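Local coordinates for protein putative alpha KG dependent 2,4-D dioxygenase (Burkholderia xenovorans, PDB 5J92) that binds iron(II) and probably acts as a 2-oxoglutarate-dependent dioxygenase of the TfdA family, at residues A[9-14]-A[25-30]; A[48-53]-A[267-272]; A[156-161]-A[167-172]; A[224-229]-A[235-240]; A[274-277]-A[282-285]. All coordinates share one frame; numbering follows the deposited sequence.

In the fold
Contact 2 is the one tied directly to the metal: strand 269-273 supplies H271, which with H122 and D124 binds the iron(II) ion. Contact 5 adjoins it in sequence, and the side chain of R283 lies about 10 Å from the metal. Contacts 1 and 2 have centres about 17 Å apart and touch where L27 and L29 pack on F53 and V13 on Y48. Contacts 3 and 4 lie together on the same side of the chain centre, centres about 13 Å apart, joined by L172 and V168 against L237 and W229. Contacts 1 and 4 lie on opposite sides of the chain centre, about 41 Å between centres. Contacts 4 and 5 both touch the second subunit.

Contact 1 (A[9-14]-A[25-30]); sequences MSLNVE and HGLDLS
H25 is joined to the 9-14 segment by two direct hydrogen bonds, one from its backbone and one from its ring. In the first, H25 N donates to N12 O over 3.0 Å. In the second, H25 NE2 donates to E14 OE1 at 2.7 Å with an N-H...O angle of 155°; the oxygen sits at the ring edge, in the imidazole plane, and is approached nearly head-on to its C-O bond. E14 gets there because CG lies anti to the backbone N (chi1 174°) and the chain beyond it is extended. A water adds a third link, accepting from N12 N and donating to H25 O.

Van der Waals contact is lighter. The amide of N12 lies beside the base of the histidine, with N12 ND2 3.7 Å from H25 CB and the amide and ring planes 59° apart. Between the leucines, L11 CD2 comes to 4.4 Å from L27 CD2, a loose methyl contact.

Strands 12-15 and 21-25 form an antiparallel β-hairpin at the edge of the mixed sheet, and H25 and E14 tie its open end together. Helix 35-47 receives both leucines on R37, while L27 also rests on F53 of strand 50-53.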
# COMPACT_ATOMS: atom_id res chain seq x y z
N MET A 9 23.67 30.37 -8.18
CA MET A 9 22.37 30.07 -8.77
C MET A 9 21.62 31.36 -9.12
O MET A 9 21.11 32.05 -8.23
CB MET A 9 21.52 29.22 -7.81
CG MET A 9 20.11 28.88 -8.31
SD MET A 9 20.04 27.64 -9.64
CE MET A 9 20.66 26.18 -8.81
N SER A 10 21.56 31.68 -10.42
CA SER A 10 20.81 32.83 -10.90
C SER A 10 19.39 32.48 -11.33
O SER A 10 18.62 33.38 -11.67
CB SER A 10 21.53 33.49 -12.09
OG SER A 10 21.43 32.67 -13.24
N LEU A 11 19.04 31.20 -11.34
CA LEU A 11 17.69 30.78 -11.69
C LEU A 11 16.69 31.32 -10.68
O LEU A 11 16.99 31.44 -9.49
CB LEU A 11 17.59 29.27 -11.75
CG LEU A 11 18.30 28.56 -12.90
CD1 LEU A 11 18.13 27.07 -12.72
CD2 LEU A 11 17.71 29.02 -14.23
N ASN A 12 15.51 31.68 -11.16
CA ASN A 12 14.44 32.19 -10.31
C ASN A 12 13.68 30.97 -9.79
O ASN A 12 12.70 30.52 -10.37
CB ASN A 12 13.55 33.15 -11.08
CG ASN A 12 12.44 33.75 -10.24
OD1 ASN A 12 12.27 33.41 -9.06
ND2 ASN A 12 11.69 34.69 -10.82
N VAL A 13 14.15 30.44 -8.66
CA VAL A 13 13.64 29.20 -8.09
C VAL A 13 12.68 29.53 -6.96
O VAL A 13 13.03 30.26 -6.03
CB VAL A 13 14.79 28.31 -7.58
CG1 VAL A 13 14.22 27.01 -7.00
CG2 VAL A 13 15.76 28.05 -8.70
N GLU A 14 11.47 28.95 -7.00
CA GLU A 14 10.45 29.15 -5.98
C GLU A 14 9.97 27.78 -5.50
O GLU A 14 9.34 27.04 -6.26
CB GLU A 14 9.26 29.96 -6.49
CG GLU A 14 8.13 30.05 -5.49
CD GLU A 14 6.86 30.72 -6.04
OE1 GLU A 14 6.70 30.84 -7.27
OE2 GLU A 14 5.99 31.09 -5.23
N HIS A 25 10.91 30.04 -12.75
CA HIS A 25 10.24 31.07 -13.51
C HIS A 25 11.22 31.71 -14.47
O HIS A 25 12.43 31.55 -14.34
CB HIS A 25 9.66 32.15 -12.59
CG HIS A 25 8.72 31.62 -11.56
ND1 HIS A 25 7.43 31.24 -11.86
CD2 HIS A 25 8.86 31.43 -10.23
CE1 HIS A 25 6.82 30.82 -10.76
NE2 HIS A 25 7.68 30.93 -9.76
N GLY A 26 10.68 32.46 -15.42
CA GLY A 26 11.49 33.34 -16.23
C GLY A 26 12.24 32.69 -17.37
O GLY A 26 13.11 33.33 -17.96
N LEU A 27 11.91 31.45 -17.71
CA LEU A 27 12.52 30.73 -18.82
C LEU A 27 11.53 30.62 -19.97
O LEU A 27 10.33 30.41 -19.77
CB LEU A 27 12.95 29.32 -18.38
CG LEU A 27 14.08 29.28 -17.35
CD1 LEU A 27 14.58 27.84 -17.22
CD2 LEU A 27 15.21 30.22 -17.71
N ASP A 28 12.04 30.81 -21.19
CA ASP A 28 11.30 30.57 -22.42
C ASP A 28 11.92 29.34 -23.09
O ASP A 28 12.89 29.45 -23.83
CB ASP A 28 11.34 31.79 -23.34
CG ASP A 28 10.66 31.54 -24.68
OD1 ASP A 28 10.00 30.49 -24.87
OD2 ASP A 28 10.77 32.43 -25.56
N LEU A 29 11.32 28.17 -22.85
CA LEU A 29 11.90 26.94 -23.37
C LEU A 29 11.59 26.71 -24.85
O LEU A 29 11.93 25.65 -25.38
CB LEU A 29 11.45 25.75 -22.53
CG LEU A 29 11.82 25.90 -21.05
CD1 LEU A 29 11.41 24.65 -20.27
CD2 LEU A 29 13.31 26.20 -20.87
N SER A 30 10.96 27.67 -25.52
CA SER A 30 10.84 27.54 -26.97
C SER A 30 12.17 27.80 -27.67
O SER A 30 12.30 27.47 -28.85
CB SER A 30 9.76 28.47 -27.52
OG SER A 30 10.15 29.83 -27.46
O HOH W 1 15.27 31.80 -14.00

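Contact 2 (A[48-53]-A[267-272]). With FE2 (Fe (II) ion), chain E.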
# COMPACT_ATOMS: atom_id res chain seq x y z
N TYR A 48 15.92 20.08 -5.61
CA TYR A 48 14.52 19.73 -5.84
C TYR A 48 14.42 18.77 -7.03
O TYR A 48 14.41 19.22 -8.19
CB TYR A 48 13.68 20.97 -6.15
CG TYR A 48 13.75 22.10 -5.15
CD1 TYR A 48 12.88 22.14 -4.04
CD2 TYR A 48 14.66 23.14 -5.32
CE1 TYR A 48 12.93 23.20 -3.13
CE2 TYR A 48 14.71 24.21 -4.42
CZ TYR A 48 13.84 24.23 -3.34
OH TYR A 48 13.89 25.28 -2.44
N PRO A 49 14.28 17.46 -6.82
CA PRO A 49 14.23 16.52 -7.96
C PRO A 49 13.00 16.67 -8.86
O PRO A 49 12.98 16.05 -9.94
CB PRO A 49 14.26 15.14 -7.28
CG PRO A 49 13.82 15.38 -5.89
CD PRO A 49 14.27 16.77 -5.52
N VAL A 50 12.00 17.46 -8.46
CA VAL A 50 10.86 17.82 -9.30
C VAL A 50 10.96 19.30 -9.61
O VAL A 50 10.96 20.13 -8.69
CB VAL A 50 9.50 17.51 -8.64
CG1 VAL A 50 8.33 17.92 -9.59
CG2 VAL A 50 9.39 16.04 -8.23
N LEU A 51 11.09 19.64 -10.89
CA LEU A 51 11.15 21.02 -11.35
C LEU A 51 9.96 21.30 -12.27
O LEU A 51 9.67 20.52 -13.19
CB LEU A 51 12.47 21.31 -12.08
CG LEU A 51 13.76 21.20 -11.25
CD1 LEU A 51 14.99 21.42 -12.13
CD2 LEU A 51 13.76 22.23 -10.13
N ILE A 52 9.30 22.42 -12.02
CA ILE A 52 8.07 22.83 -12.71
C ILE A 52 8.38 24.11 -13.45
O ILE A 52 8.74 25.12 -12.83
CB ILE A 52 6.92 23.05 -11.72
CG1 ILE A 52 6.67 21.80 -10.89
CG2 ILE A 52 5.69 23.54 -12.45
CD1 ILE A 52 6.33 22.12 -9.45
N PHE A 53 8.21 24.09 -14.77
CA PHE A 53 8.37 25.30 -15.58
C PHE A 53 6.99 25.75 -16.03
O PHE A 53 6.40 25.13 -16.93
CB PHE A 53 9.29 25.03 -16.78
CG PHE A 53 10.63 24.44 -16.40
CD1 PHE A 53 10.78 23.07 -16.25
CD2 PHE A 53 11.73 25.26 -16.19
CE1 PHE A 53 12.01 22.52 -15.90
CE2 PHE A 53 12.97 24.72 -15.85
CZ PHE A 53 13.10 23.35 -15.71
N ARG A 267 16.10 9.19 -10.52
CA ARG A 267 17.17 8.67 -9.67
C ARG A 267 16.95 8.96 -8.19
O ARG A 267 17.67 8.40 -7.36
CB ARG A 267 18.52 9.25 -10.10
CG ARG A 267 18.86 8.97 -11.56
CD ARG A 267 20.07 9.77 -12.02
NE ARG A 267 19.80 11.20 -12.08
CZ ARG A 267 20.64 12.09 -12.62
NH1 ARG A 267 21.78 11.67 -13.15
NH2 ARG A 267 20.33 13.38 -12.63
N ALA A 268 15.97 9.81 -7.85
CA ALA A 268 15.70 10.19 -6.47
C ALA A 268 14.24 10.02 -6.07
O ALA A 268 13.88 10.40 -4.95
CB ALA A 268 16.11 11.65 -6.23
N LEU A 269 13.39 9.48 -6.94
CA LEU A 269 11.96 9.56 -6.70
C LEU A 269 11.26 8.27 -7.09
O LEU A 269 11.79 7.44 -7.84
CB LEU A 269 11.31 10.69 -7.50
CG LEU A 269 11.80 12.10 -7.23
CD1 LEU A 269 11.46 12.98 -8.39
CD2 LEU A 269 11.10 12.59 -5.94
N MET A 270 10.05 8.15 -6.58
CA MET A 270 8.98 7.39 -7.18
C MET A 270 7.89 8.40 -7.52
O MET A 270 7.84 9.50 -6.95
CB MET A 270 8.44 6.31 -6.23
CG MET A 270 9.27 5.02 -6.20
SD MET A 270 8.41 3.65 -5.42
CE MET A 270 7.93 4.38 -3.86
N HIS A 271 7.04 8.03 -8.47
CA HIS A 271 5.91 8.90 -8.78
C HIS A 271 4.73 8.02 -9.17
O HIS A 271 4.88 6.83 -9.46
CB HIS A 271 6.24 9.88 -9.90
CG HIS A 271 6.40 9.21 -11.22
ND1 HIS A 271 7.55 8.53 -11.58
CD2 HIS A 271 5.54 9.07 -12.26
CE1 HIS A 271 7.39 8.01 -12.79
NE2 HIS A 271 6.18 8.34 -13.22
N ARG A 272 3.56 8.63 -9.20
CA ARG A 272 2.37 7.92 -9.64
C ARG A 272 1.35 8.94 -10.10
O ARG A 272 1.36 10.08 -9.63
CB ARG A 272 1.77 7.05 -8.52
CG ARG A 272 1.12 7.86 -7.39
CD ARG A 272 0.50 6.99 -6.30
NE ARG A 272 -0.15 7.81 -5.28
CZ ARG A 272 -1.00 7.35 -4.36
NH1 ARG A 272 -1.28 6.06 -4.34
NH2 ARG A 272 -1.58 8.17 -3.48
FE FE2 E . 5.94 6.82 -15.11
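L269 and P49 form the body of this buried contact, their side chains crossing at about a right angle. The leucine is the bump. Its CG is anti to its own carbonyl carbon (chi1 -60°), and the two methyls lie along the CB-CG edge of the proline ring: L269 CD1 lies 3.7 Å from P49 CB, and L269 CD2 lies 3.9 Å from P49 CG. The same CD1 methyl fits the angle between the proline and the next residue, since it also meets V50 CG2 at 3.7 Å. A smaller knob sits alongside, where A268 CB approaches P49 CB at 4.1 Å. P49 is therefore met by both A268 and L269, and R155 of helix 154-159 touches both P49 and A268.

The two strands belong to different sheets, 50-53 to the mixed one and 269-273 to the three-stranded antiparallel one, so the contact joins the faces of a double-stranded β-helix (jelly-roll) core, the fold of the cupin clan. Two residues beyond L269, H271 NE2 binds the iron(II) ion at 2.4 Å, and H122 and D124 complete the protein ligands in the two-histidine, one-carboxylate facial triad of this superfamily. Across the segments the touching side-chain atoms are all carbon and the residues are buried, consistent with close apolar packing between the two sheets, while metal binding falls to H271, two residues on.

Contact 3 (A[156-161]-A[167-172])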
# COMPACT_ATOMS: atom_id res chain seq x y z
N ALA A 156 14.71 11.50 1.24
CA ALA A 156 14.13 11.76 2.54
C ALA A 156 13.72 10.46 3.22
O ALA A 156 13.91 10.29 4.43
CB ALA A 156 12.92 12.69 2.39
N ALA A 157 13.15 9.52 2.46
CA ALA A 157 12.76 8.25 3.04
C ALA A 157 13.98 7.49 3.55
O ALA A 157 13.94 6.91 4.64
CB ALA A 157 12.01 7.40 2.00
N TYR A 158 15.06 7.48 2.78
CA TYR A 158 16.28 6.84 3.26
C TYR A 158 16.78 7.51 4.53
O TYR A 158 17.13 6.84 5.50
CB TYR A 158 17.37 6.84 2.18
CG TYR A 158 18.66 6.25 2.67
CD1 TYR A 158 18.87 4.88 2.66
CD2 TYR A 158 19.67 7.06 3.18
CE1 TYR A 158 20.04 4.33 3.12
CE2 TYR A 158 20.85 6.52 3.64
CZ TYR A 158 21.03 5.15 3.61
OH TYR A 158 22.19 4.61 4.08
N ASP A 159 16.79 8.85 4.53
CA ASP A 159 17.33 9.60 5.67
C ASP A 159 16.56 9.30 6.95
O ASP A 159 17.14 9.29 8.04
CB ASP A 159 17.29 11.10 5.40
CG ASP A 159 18.25 11.53 4.32
OD1 ASP A 159 19.16 10.74 3.97
OD2 ASP A 159 18.10 12.67 3.81
N LYS A 160 15.26 9.07 6.84
CA LYS A 160 14.42 8.95 8.02
C LYS A 160 14.18 7.50 8.43
O LYS A 160 13.42 7.26 9.37
CB LYS A 160 13.08 9.66 7.77
CG LYS A 160 13.17 11.19 7.70
CD LYS A 160 13.84 11.82 8.91
CE LYS A 160 13.75 13.36 8.87
NZ LYS A 160 14.48 14.02 7.74
N LEU A 161 14.81 6.53 7.77
CA LEU A 161 14.56 5.13 8.10
C LEU A 161 14.89 4.84 9.57
O LEU A 161 15.86 5.39 10.11
CB LEU A 161 15.38 4.19 7.21
CG LEU A 161 14.92 3.87 5.80
CD1 LEU A 161 15.99 3.02 5.09
CD2 LEU A 161 13.59 3.10 5.84
N LYS A 167 20.14 -0.44 8.70
CA LYS A 167 21.19 -1.45 8.70
C LYS A 167 20.89 -2.56 7.70
O LYS A 167 21.82 -3.12 7.09
CB LYS A 167 21.39 -2.02 10.11
CG LYS A 167 22.02 -1.05 11.11
CD LYS A 167 21.97 -1.62 12.52
CE LYS A 167 22.95 -0.93 13.46
NZ LYS A 167 22.75 0.54 13.53
N VAL A 168 19.62 -2.92 7.56
CA VAL A 168 19.24 -4.04 6.71
C VAL A 168 19.43 -3.69 5.23
O VAL A 168 19.89 -4.52 4.45
CB VAL A 168 17.81 -4.50 7.03
CG1 VAL A 168 17.31 -5.49 5.99
CG2 VAL A 168 17.78 -5.16 8.39
N VAL A 169 19.05 -2.48 4.82
CA VAL A 169 19.08 -2.17 3.39
C VAL A 169 20.50 -1.99 2.86
O VAL A 169 20.72 -2.09 1.65
CB VAL A 169 18.22 -0.93 3.06
CG1 VAL A 169 16.77 -1.15 3.48
CG2 VAL A 169 18.81 0.33 3.68
N GLU A 170 21.46 -1.67 3.73
CA GLU A 170 22.81 -1.37 3.28
C GLU A 170 23.41 -2.51 2.46
O GLU A 170 23.55 -3.63 2.96
CB GLU A 170 23.70 -1.06 4.50
CG GLU A 170 24.80 -0.06 4.24
CD GLU A 170 24.26 1.27 3.72
OE1 GLU A 170 24.99 1.95 2.97
OE2 GLU A 170 23.11 1.66 4.07
N GLY A 171 23.75 -2.22 1.21
CA GLY A 171 24.41 -3.18 0.34
C GLY A 171 23.51 -4.17 -0.37
O GLY A 171 24.01 -5.04 -1.09
N LEU A 172 22.20 -4.07 -0.20
CA LEU A 172 21.31 -4.99 -0.87
C LEU A 172 21.11 -4.60 -2.33
O LEU A 172 21.25 -3.44 -2.72
CB LEU A 172 19.95 -5.03 -0.17
CG LEU A 172 19.85 -5.54 1.27
CD1 LEU A 172 18.40 -5.55 1.67
CD2 LEU A 172 20.48 -6.93 1.42
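Y158 presents the edge of its ring to V169 and E170: Y158 CE1 lies 4.2 Å from V169 CG2, close to the ring plane, and Y158 OH donates to E170 OE2 over 3.1 Å. The carboxylate oxygen is met on its syn side, 19° out of the carboxylate plane, and the ring and carboxylate planes stand 57° apart. With CG anti to the backbone N (chi1 177°), the phenol spans from helix 154-159 to the end of helix 163-169, and its ring also makes a cation-pi contact with R166. E170 reaches back with a chain bent at chi2. Each carboxylate oxygen has a partner, Y158 OH for OE2 and K215 for OE1, and the salt bridge to K215 probably stabilises the ionised carboxylate.

The segments come from two consecutive short helices, 154-159 and 163-169, joined by a short linker in the TauD/TfdA chain; a type II β turn from V169 to L172, with G171 at positive phi, then leads into strand 173-176. A second contact is apolar: L161 and V169 reach toward each other tip to tip, L161 CD1 to V169 CG2 being 4.1 Å. L161 also packs on L241 and F244 of helix 231-245, whereas V169 leans on L205 and V206 of strand 201-208.

Contact 4 (A[224-229]-A[235-240]); sequences THVVGW and RDLLRE
R235 lays its side chain against T224, with R235 CG 3.4 Å from T224 O. Its CG is anti to its own carbonyl carbon (chi1 -67°) and the chain runs extended to NE, which brings T224 O over one guanidinium face, 3.7 Å above the plane and offset toward the rim. The charge is instead paired with E231 through NE. T224 and H225 both have chi1 near +60°, and T224 OG1 and H225 ND1 are hydrogen-bonded at 2.8 Å.

L238 takes the same first rotamer as R235 but drives CD1 against the peptide, 3.6 Å from both T224 C and H225 N. In L237, CG lies anti to the backbone N (chi1 175°), sending CD2 to W229 CZ3 at 3.9 Å, an oblique approach to the indole. V226 CG1, across the type II turn from V226 to W229, covers one indole face.

R239 grips D236 OD1 side-on with NE and NH2 and also bridges E240 OE1; D236 and E240 further pair with R119 and R274 of the second subunit. Helix 235-240 and strand 224-226 cross at 108°, axes 7.0 Å apart. Strand 223-226 edges the four-stranded antiparallel sheet beside strand 173-176, while L237 and W229 continue onto V168 of helix 163-169.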
# COMPACT_ATOMS: atom_id res chain seq x y z
N THR A 224 10.69 -6.64 -7.26
CA THR A 224 9.92 -7.75 -6.71
C THR A 224 10.47 -8.27 -5.39
O THR A 224 9.69 -8.50 -4.46
CB THR A 224 9.82 -8.89 -7.73
OG1 THR A 224 11.13 -9.34 -8.07
CG2 THR A 224 9.12 -8.40 -8.98
N HIS A 225 11.77 -8.53 -5.30
CA HIS A 225 12.36 -9.09 -4.09
C HIS A 225 13.86 -8.81 -4.09
O HIS A 225 14.40 -8.14 -4.97
CB HIS A 225 12.05 -10.60 -3.96
CG HIS A 225 12.57 -11.47 -5.07
ND1 HIS A 225 12.17 -11.34 -6.39
CD2 HIS A 225 13.42 -12.53 -5.04
CE1 HIS A 225 12.76 -12.27 -7.12
NE2 HIS A 225 13.52 -13.01 -6.33
N VAL A 226 14.54 -9.32 -3.06
CA VAL A 226 15.93 -8.98 -2.75
C VAL A 226 16.84 -10.09 -3.28
O VAL A 226 16.58 -11.27 -3.04
CB VAL A 226 16.11 -8.78 -1.23
CG1 VAL A 226 17.61 -8.61 -0.87
CG2 VAL A 226 15.30 -7.56 -0.76
N VAL A 227 17.91 -9.70 -3.99
CA VAL A 227 18.84 -10.68 -4.54
C VAL A 227 19.50 -11.46 -3.41
O VAL A 227 19.96 -10.89 -2.42
CB VAL A 227 19.91 -9.99 -5.41
CG1 VAL A 227 20.89 -11.01 -6.02
CG2 VAL A 227 19.29 -9.14 -6.51
N GLY A 228 19.57 -12.78 -3.57
CA GLY A 228 20.26 -13.59 -2.60
C GLY A 228 19.49 -13.87 -1.33
O GLY A 228 20.08 -14.43 -0.38
N TRP A 229 18.24 -13.43 -1.24
CA TRP A 229 17.29 -13.71 -0.18
C TRP A 229 16.16 -14.57 -0.72
O TRP A 229 15.77 -14.41 -1.88
CB TRP A 229 16.65 -12.44 0.39
CG TRP A 229 17.52 -11.63 1.29
CD1 TRP A 229 18.89 -11.68 1.43
CD2 TRP A 229 17.06 -10.61 2.18
NE1 TRP A 229 19.30 -10.74 2.36
CE2 TRP A 229 18.20 -10.08 2.84
CE3 TRP A 229 15.80 -10.09 2.50
CZ2 TRP A 229 18.11 -9.06 3.78
CZ3 TRP A 229 15.71 -9.06 3.44
CH2 TRP A 229 16.86 -8.56 4.06
N ARG A 235 10.14 -9.75 -0.48
CA ARG A 235 8.87 -9.07 -0.72
C ARG A 235 8.40 -8.31 0.52
O ARG A 235 7.89 -7.19 0.42
CB ARG A 235 7.81 -10.09 -1.13
CG ARG A 235 8.10 -10.71 -2.49
CD ARG A 235 6.90 -11.40 -3.03
NE ARG A 235 7.13 -11.83 -4.40
CZ ARG A 235 6.80 -11.11 -5.46
NH1 ARG A 235 6.23 -9.93 -5.31
NH2 ARG A 235 7.04 -11.58 -6.68
N ASP A 236 8.57 -8.91 1.69
CA ASP A 236 8.11 -8.24 2.90
C ASP A 236 8.95 -7.00 3.21
O ASP A 236 8.41 -5.98 3.66
CB ASP A 236 8.12 -9.21 4.09
CG ASP A 236 7.36 -8.65 5.29
OD1 ASP A 236 6.10 -8.56 5.21
OD2 ASP A 236 8.02 -8.28 6.29
N LEU A 237 10.27 -7.07 2.97
CA LEU A 237 11.10 -5.88 3.16
C LEU A 237 10.68 -4.77 2.22
O LEU A 237 10.54 -3.62 2.63
CB LEU A 237 12.59 -6.21 2.97
CG LEU A 237 13.49 -4.97 3.04
CD1 LEU A 237 13.40 -4.30 4.41
CD2 LEU A 237 14.96 -5.31 2.74
N LEU A 238 10.44 -5.11 0.94
CA LEU A 238 10.02 -4.07 -0.01
C LEU A 238 8.64 -3.53 0.34
O LEU A 238 8.39 -2.33 0.16
CB LEU A 238 10.03 -4.62 -1.44
CG LEU A 238 11.43 -5.01 -1.94
CD1 LEU A 238 11.42 -5.47 -3.42
CD2 LEU A 238 12.46 -3.91 -1.70
N ARG A 239 7.74 -4.38 0.84
CA ARG A 239 6.44 -3.91 1.31
C ARG A 239 6.61 -2.88 2.43
O ARG A 239 5.99 -1.81 2.41
CB ARG A 239 5.59 -5.08 1.80
CG ARG A 239 4.24 -4.67 2.40
CD ARG A 239 3.68 -5.72 3.38
NE ARG A 239 4.65 -6.07 4.43
CZ ARG A 239 4.95 -5.28 5.46
NH1 ARG A 239 4.36 -4.10 5.57
NH2 ARG A 239 5.84 -5.67 6.36
N GLU A 240 7.44 -3.21 3.42
CA GLU A 240 7.63 -2.31 4.55
C GLU A 240 8.26 -1.00 4.11
O GLU A 240 7.84 0.08 4.55
CB GLU A 240 8.47 -3.00 5.62
CG GLU A 240 8.59 -2.22 6.93
CD GLU A 240 7.35 -2.32 7.82
OE1 GLU A 240 6.46 -3.15 7.51
OE2 GLU A 240 7.27 -1.58 8.83

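Contact 5 (A[274-277]-A[282-285]); sequences RPHI and VREM
The loop that crosses from strand 269-273 of one sheet to strand 284-291 of the other brings R274 and H276 against R283, near the surface of the chain. A single water ties all three together. It donates to R274 O at 2.9 Å, accepts from R283 NH1 at 2.7 Å, and lies 2.7 Å from H276 ND1, at the edge of the imidazole and in its plane. Direct polar contact is weaker: R283 NH1 stands 3.6 Å from R274 O, too long to count as a bond, so the water does the bridging.

The rest is packing of the arginine stem on the ring. R283 is stretched out, with CG anti to the backbone N (chi1 -179°) and the chain extended from CG to NE, so its aliphatic part passes the imidazole: R283 CB is 4.0 Å from H276 CE1, and R283 CD is 4.1 Å from H276 ND1. The two side chains are inclined to one another, and ring and guanidinium planes stand nearly perpendicular, at 86°. H276 is turned toward the arginine by a chi1 of 60°, which places CG between its own backbone N and carbonyl carbon. Its far nitrogen, NE2, is hydrogen-bonded to D281 O in the intervening loop, so both ring nitrogens have partners, which would limit the ring's rotation.

R274 directs its charged end elsewhere, to E240 of the second subunit. The side chain of R283 is about 9 Å from that of iron-binding H271, itself three residues before R274; the whole is a water-bridged crossover loop between the two sheets of a TauD/TfdA-type jelly-roll.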
# COMPACT_ATOMS: atom_id res chain seq x y z
N ARG A 274 -2.74 9.97 -10.42
CA ARG A 274 -3.98 9.82 -9.69
C ARG A 274 -5.15 9.84 -10.65
O ARG A 274 -5.11 10.57 -11.65
CB ARG A 274 -4.15 10.93 -8.65
CG ARG A 274 -3.02 10.98 -7.60
CD ARG A 274 -3.09 9.78 -6.65
NE ARG A 274 -4.34 9.81 -5.90
CZ ARG A 274 -5.07 8.74 -5.63
NH1 ARG A 274 -4.70 7.55 -6.08
NH2 ARG A 274 -6.21 8.86 -4.95
N PRO A 275 -6.21 9.08 -10.39
CA PRO A 275 -7.39 9.15 -11.27
C PRO A 275 -7.95 10.57 -11.27
O PRO A 275 -7.79 11.32 -10.31
CB PRO A 275 -8.38 8.17 -10.63
CG PRO A 275 -7.55 7.27 -9.74
CD PRO A 275 -6.42 8.15 -9.26
N HIS A 276 -8.56 10.95 -12.39
CA HIS A 276 -9.35 12.18 -12.44
C HIS A 276 -10.83 11.82 -12.51
O HIS A 276 -11.20 10.73 -12.95
CB HIS A 276 -8.94 13.06 -13.63
CG HIS A 276 -9.12 12.42 -14.96
ND1 HIS A 276 -8.15 11.62 -15.53
CD2 HIS A 276 -10.14 12.46 -15.85
CE1 HIS A 276 -8.57 11.19 -16.71
NE2 HIS A 276 -9.78 11.68 -16.92
N ILE A 277 -11.68 12.72 -12.02
CA ILE A 277 -13.09 12.45 -11.78
C ILE A 277 -13.92 13.48 -12.53
O ILE A 277 -13.80 14.68 -12.27
CB ILE A 277 -13.43 12.50 -10.28
CG1 ILE A 277 -12.36 11.77 -9.45
CG2 ILE A 277 -14.84 11.98 -10.03
CD1 ILE A 277 -12.21 10.31 -9.78
N VAL A 282 -11.23 14.66 -20.39
CA VAL A 282 -10.01 14.47 -21.16
C VAL A 282 -8.81 14.95 -20.36
O VAL A 282 -8.89 15.92 -19.60
CB VAL A 282 -10.11 15.17 -22.53
CG1 VAL A 282 -10.22 16.67 -22.38
CG2 VAL A 282 -8.93 14.78 -23.42
N ARG A 283 -7.70 14.23 -20.51
CA ARG A 283 -6.42 14.58 -19.90
C ARG A 283 -5.35 14.34 -20.95
O ARG A 283 -5.09 13.20 -21.32
CB ARG A 283 -6.13 13.73 -18.66
CG ARG A 283 -4.81 14.08 -17.99
CD ARG A 283 -4.57 13.23 -16.75
NE ARG A 283 -3.33 13.58 -16.06
CZ ARG A 283 -2.81 12.86 -15.07
NH1 ARG A 283 -3.42 11.76 -14.65
NH2 ARG A 283 -1.68 13.24 -14.49
N GLU A 284 -4.73 15.41 -21.43
CA GLU A 284 -3.75 15.31 -22.50
C GLU A 284 -2.40 15.78 -21.97
O GLU A 284 -2.26 16.94 -21.57
CB GLU A 284 -4.15 16.13 -23.73
CG GLU A 284 -3.17 15.98 -24.87
CD GLU A 284 -3.53 16.80 -26.09
OE1 GLU A 284 -4.66 17.35 -26.13
OE2 GLU A 284 -2.69 16.90 -27.00
N MET A 285 -1.42 14.88 -21.99
CA MET A 285 -0.06 15.12 -21.53
C MET A 285 0.91 14.65 -22.60
O MET A 285 0.71 13.60 -23.21
CB MET A 285 0.23 14.34 -20.24
CG MET A 285 -0.73 14.58 -19.09
SD MET A 285 -0.01 15.70 -17.88
CE MET A 285 -1.49 16.44 -17.17
O HOH W 2 -5.88 10.59 -14.49